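Local coordinates for hypoxanthine-guanine-xanthine phosphoribosyltransferase (PDB 1HGX), which catalyses the salvage of hypoxanthine, guanine and xanthine into IMP, GMP and XMP, transferring the phosphoribosyl group of 5-phospho-alpha-D-ribose 1-diphosphate to the base, at residues Glu26-Leu31 against Leu57-Phe62; Lys87-Asn92 against Gln119-Ala124. All blocks are in the same frame, centred on the assembly; numbering follows the deposited sequence.

Contact 1. Residues Glu26-Leu31 against Leu57-Phe62; sequences ELAAEL and LKHLDF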
# COMPACT_ATOMS: atom_id res chain seq x y z
N GLU A 26 -12.57 3.27 14.17
CA GLU A 26 -12.91 4.54 14.82
C GLU A 26 -12.43 5.73 13.98
O GLU A 26 -13.16 6.71 13.78
CB GLU A 26 -12.28 4.63 16.22
CG GLU A 26 -12.85 3.62 17.20
CD GLU A 26 -12.11 3.58 18.52
OE1 GLU A 26 -10.98 4.10 18.62
OE2 GLU A 26 -12.65 3.00 19.48
N LEU A 27 -11.19 5.64 13.49
CA LEU A 27 -10.62 6.69 12.65
C LEU A 27 -11.39 6.83 11.34
O LEU A 27 -11.73 7.94 10.94
CB LEU A 27 -9.14 6.41 12.36
CG LEU A 27 -8.20 6.69 13.53
CD1 LEU A 27 -6.78 6.25 13.19
CD2 LEU A 27 -8.25 8.17 13.89
N ALA A 28 -11.69 5.70 10.71
CA ALA A 28 -12.42 5.70 9.44
C ALA A 28 -13.77 6.41 9.60
O ALA A 28 -14.18 7.16 8.73
CB ALA A 28 -12.62 4.27 8.95
N ALA A 29 -14.42 6.20 10.74
CA ALA A 29 -15.71 6.83 11.02
C ALA A 29 -15.51 8.33 11.13
O ALA A 29 -16.29 9.13 10.60
CB ALA A 29 -16.28 6.30 12.32
N GLU A 30 -14.44 8.72 11.81
CA GLU A 30 -14.13 10.12 12.00
C GLU A 30 -13.79 10.80 10.68
O GLU A 30 -14.25 11.91 10.40
CB GLU A 30 -12.97 10.26 12.97
CG GLU A 30 -13.22 11.33 14.00
CD GLU A 30 -11.96 11.77 14.72
OE1 GLU A 30 -11.14 10.90 15.08
OE2 GLU A 30 -11.80 13.00 14.92
N LEU A 31 -13.00 10.12 9.85
CA LEU A 31 -12.60 10.65 8.55
C LEU A 31 -13.81 10.84 7.63
O LEU A 31 -13.91 11.85 6.93
CB LEU A 31 -11.58 9.73 7.89
CG LEU A 31 -10.25 9.59 8.63
CD1 LEU A 31 -9.37 8.54 7.96
CD2 LEU A 31 -9.56 10.94 8.67
N LEU A 57 -8.43 2.58 4.08
CA LEU A 57 -9.15 2.64 2.81
C LEU A 57 -10.20 1.54 2.66
O LEU A 57 -11.18 1.71 1.95
CB LEU A 57 -8.18 2.63 1.63
CG LEU A 57 -7.80 3.98 1.02
CD1 LEU A 57 -7.37 4.98 2.07
CD2 LEU A 57 -6.71 3.77 -0.01
N LYS A 58 -9.99 0.41 3.34
CA LYS A 58 -10.96 -0.68 3.29
C LYS A 58 -12.23 -0.31 4.04
O LYS A 58 -13.25 -1.01 3.94
CB LYS A 58 -10.36 -1.96 3.88
CG LYS A 58 -9.31 -2.59 3.02
CD LYS A 58 -8.61 -3.68 3.77
CE LYS A 58 -7.49 -4.26 2.94
NZ LYS A 58 -6.64 -5.13 3.79
N HIS A 59 -12.18 0.77 4.80
CA HIS A 59 -13.32 1.24 5.57
C HIS A 59 -13.89 2.54 5.06
O HIS A 59 -14.80 3.08 5.66
CB HIS A 59 -12.93 1.42 7.04
CG HIS A 59 -12.53 0.14 7.71
ND1 HIS A 59 -11.26 -0.38 7.62
CD2 HIS A 59 -13.26 -0.74 8.43
CE1 HIS A 59 -11.21 -1.53 8.27
NE2 HIS A 59 -12.41 -1.77 8.77
N LEU A 60 -13.33 3.07 3.98
CA LEU A 60 -13.81 4.33 3.44
C LEU A 60 -14.73 4.08 2.27
O LEU A 60 -14.29 3.79 1.15
CB LEU A 60 -12.63 5.21 3.03
CG LEU A 60 -12.09 6.25 4.02
CD1 LEU A 60 -12.47 5.98 5.45
CD2 LEU A 60 -10.60 6.34 3.85
N ASP A 61 -16.02 4.27 2.51
CA ASP A 61 -17.05 4.02 1.52
C ASP A 61 -17.45 5.24 0.69
O ASP A 61 -18.63 5.55 0.57
CB ASP A 61 -18.27 3.44 2.24
CG ASP A 61 -19.23 2.74 1.31
OD1 ASP A 61 -18.77 2.15 0.31
OD2 ASP A 61 -20.45 2.78 1.59
N PHE A 62 -16.47 5.94 0.13
CA PHE A 62 -16.74 7.12 -0.70
C PHE A 62 -15.63 7.33 -1.72
O PHE A 62 -14.57 6.71 -1.64
CB PHE A 62 -16.97 8.37 0.15
CG PHE A 62 -15.87 8.66 1.14
CD1 PHE A 62 -14.74 9.39 0.76
CD2 PHE A 62 -15.98 8.25 2.47
CE1 PHE A 62 -13.75 9.70 1.69
CE2 PHE A 62 -14.99 8.56 3.41
CZ PHE A 62 -13.87 9.29 3.02
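Ala28, on helix 17-35, faces His59 with the two CA atoms 6.0 Å apart, a close approach made possible by the small side chain of Ala28, whose single methyl faces the loop. The segment 57-62 leaves helix 50-57 through a type I beta turn from Leu57 to Leu60, closed by a weak bond from Leu60 N to Leu57 O of 3.3 Å, and this reversal lays His59 and Leu60 against the helix. The methyl of Ala28 is the meeting point: its CB touches His59 CB at 3.4 Å, a tight fit of carbon on carbon. With CG anti to the carbonyl carbon (chi1 -64°), the His59 ring lies beside its own backbone N, oblique to that methyl, and ND1 is hydrogen-bonded to Asp55 O; the ring also packs on Ile24 and Arg25.

In the type I phosphoribosyltransferase core, strands 41-45 and 65-72 run parallel and helix 50-57 links them in a beta-alpha-beta crossover; the turn belongs to the return leg of that connection. Leu60 reaches across with one branch, CD1 lying 3.9 Å from Ala28 CB and also 3.9 Å from Ala28 O. A branched apolar side chain suits this buried spot, since Leu60 packs on both Ala28 and Met42 of strand 41-45. Leu31, one helical turn further on, turns its CB toward the loop and rests on Leu56 and Tyr147. Phe62 packs further along the same helix, on Thr32 and Tyr35. On the dimer side, Asp61 OD1 is hydrogen-bonded to Asn170 ND2 of the second subunit.

Contact 2. Residues Lys87-Asn92 against Gln119-Ala124; sequences KDLKTN and QMRKPA
Asp88 and Arg121 reach for each other from opposite directions and meet in a salt bridge. Arginine suits the place because its chain can span the gap: CG stands anti to the carbonyl carbon (chi1 -48°), and from there to NE the chain is extended. The shortest bond, Arg121 NH2 to Asp88 OD1 at 2.7 Å, uses the syn lone pair of OD1 and lies close to the guanidinium plane. The carboxylate is twisted 79° from that plane, so this is no flat two-pronged pairing; the companion bonds, Arg121 NH1 to Asp88 OD1 and Arg121 NH2 to Asp88 OD2, are weak. Leu89 N approaches Asp88 OD1 at 2.8 Å, on the anti side and tilted 28° out of the carboxylate plane, so that one oxygen accepts two firm bonds and the carboxylate is fixed in rotation. NH2 is also hydrogen-bonded to Asn117 OD1. At the guanidinium edge, a water accepts from Arg121 NH1 and donates to Thr91 O, tying the arginine to the opposing backbone as well. Leu89 places CD1 over one guanidinium face, 4.1 Å from Arg121 NH1, an apolar lid on the flat cation. The bridge thus ties the loop after strand 84-87, outermost in the sheet within this chain, to the beta-alpha-beta crossover joining parallel strands 97-102 and 125-130 of the phosphoribosyltransferase fold.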
# COMPACT_ATOMS: atom_id res chain seq x y z
N LYS A 87 9.99 10.42 -4.68
CA LYS A 87 8.83 10.20 -5.52
C LYS A 87 7.78 11.20 -5.08
O LYS A 87 7.31 11.16 -3.95
CB LYS A 87 8.34 8.76 -5.38
CG LYS A 87 7.22 8.36 -6.32
CD LYS A 87 5.86 8.73 -5.75
CE LYS A 87 4.76 8.26 -6.66
NZ LYS A 87 3.58 9.13 -6.51
N ASP A 88 7.51 12.16 -5.95
CA ASP A 88 6.54 13.21 -5.67
C ASP A 88 5.15 12.77 -6.13
O ASP A 88 5.00 11.77 -6.84
CB ASP A 88 6.98 14.50 -6.37
CG ASP A 88 6.58 15.76 -5.62
OD1 ASP A 88 5.70 15.69 -4.75
OD2 ASP A 88 7.16 16.82 -5.90
N LEU A 89 4.13 13.54 -5.75
CA LEU A 89 2.75 13.26 -6.10
C LEU A 89 2.50 13.28 -7.60
O LEU A 89 3.17 14.00 -8.34
CB LEU A 89 1.83 14.29 -5.46
CG LEU A 89 1.82 14.47 -3.95
CD1 LEU A 89 0.81 15.56 -3.59
CD2 LEU A 89 1.48 13.17 -3.25
N LYS A 90 1.52 12.50 -8.04
CA LYS A 90 1.14 12.46 -9.44
C LYS A 90 0.02 13.48 -9.63
O LYS A 90 -0.10 14.12 -10.67
CB LYS A 90 0.64 11.06 -9.82
N THR A 91 -0.76 13.68 -8.57
CA THR A 91 -1.89 14.58 -8.55
C THR A 91 -1.57 16.05 -8.28
O THR A 91 -0.72 16.36 -7.44
CB THR A 91 -2.90 14.14 -7.48
OG1 THR A 91 -3.14 12.73 -7.62
CG2 THR A 91 -4.22 14.88 -7.62
N ASN A 92 -2.22 16.93 -9.02
CA ASN A 92 -2.05 18.36 -8.80
C ASN A 92 -3.06 18.59 -7.67
O ASN A 92 -4.25 18.38 -7.87
CB ASN A 92 -2.46 19.16 -10.04
CG ASN A 92 -2.45 20.68 -9.80
OD1 ASN A 92 -2.27 21.14 -8.67
ND2 ASN A 92 -2.68 21.44 -10.85
N GLN A 119 1.69 22.80 1.45
CA GLN A 119 0.90 24.01 1.58
C GLN A 119 1.15 25.00 0.43
O GLN A 119 0.25 25.75 0.03
CB GLN A 119 1.15 24.65 2.95
CG GLN A 119 0.12 25.68 3.38
CD GLN A 119 -1.28 25.10 3.48
OE1 GLN A 119 -2.14 25.36 2.63
NE2 GLN A 119 -1.53 24.32 4.52
N MET A 120 2.37 24.96 -0.12
CA MET A 120 2.75 25.84 -1.24
C MET A 120 2.01 25.50 -2.53
O MET A 120 1.94 26.33 -3.45
CB MET A 120 4.25 25.75 -1.51
CG MET A 120 5.12 26.49 -0.52
SD MET A 120 6.85 26.41 -1.00
CE MET A 120 7.44 25.16 0.13
N ARG A 121 1.48 24.29 -2.61
CA ARG A 121 0.76 23.84 -3.79
C ARG A 121 -0.70 24.30 -3.81
O ARG A 121 -1.46 23.96 -4.71
CB ARG A 121 0.85 22.33 -3.91
CG ARG A 121 2.27 21.79 -3.73
CD ARG A 121 2.31 20.32 -4.05
NE ARG A 121 3.56 19.71 -3.63
CZ ARG A 121 4.11 18.65 -4.22
NH1 ARG A 121 3.53 18.08 -5.27
NH2 ARG A 121 5.25 18.16 -3.75
N LYS A 122 -1.08 25.04 -2.77
CA LYS A 122 -2.41 25.61 -2.63
C LYS A 122 -3.60 24.66 -2.52
O LYS A 122 -4.58 24.79 -3.27
CB LYS A 122 -2.64 26.65 -3.74
CG LYS A 122 -1.68 27.84 -3.65
CD LYS A 122 -2.07 28.92 -4.63
CE LYS A 122 -1.27 30.19 -4.38
NZ LYS A 122 -1.73 31.29 -5.29
N PRO A 123 -3.55 23.70 -1.58
CA PRO A 123 -4.68 22.76 -1.41
C PRO A 123 -5.87 23.50 -0.77
O PRO A 123 -5.68 24.55 -0.15
CB PRO A 123 -4.10 21.71 -0.46
CG PRO A 123 -3.17 22.51 0.40
CD PRO A 123 -2.48 23.41 -0.60
N ALA A 124 -7.08 22.98 -0.93
CA ALA A 124 -8.25 23.61 -0.31
C ALA A 124 -8.13 23.41 1.20
O ALA A 124 -8.50 24.28 1.98
CB ALA A 124 -9.53 22.98 -0.82
O HOH W 1 1.20 18.27 -6.89

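How the contacts relate
Contacts 1 and 2 follow one another along the chain, with centres 22 Å apart and nearest atoms about 12 Å apart, so they do not touch. Both join parts of the same phosphoribosyltransferase core by way of loops that leave helices: the turn after helix 50-57 in contact 1, the exit from helix 109-119 in contact 2. Contact 1 is largely apolar and buried, contact 2 is polar and near the surface. Neither reaches the GMP pocket. The link is indirect: helix 109-119, which contact 2 meets at its far end, begins where the nucleotide-binding run Glu102-Thr110 ends, a run that includes Asp106, the probable proton acceptor.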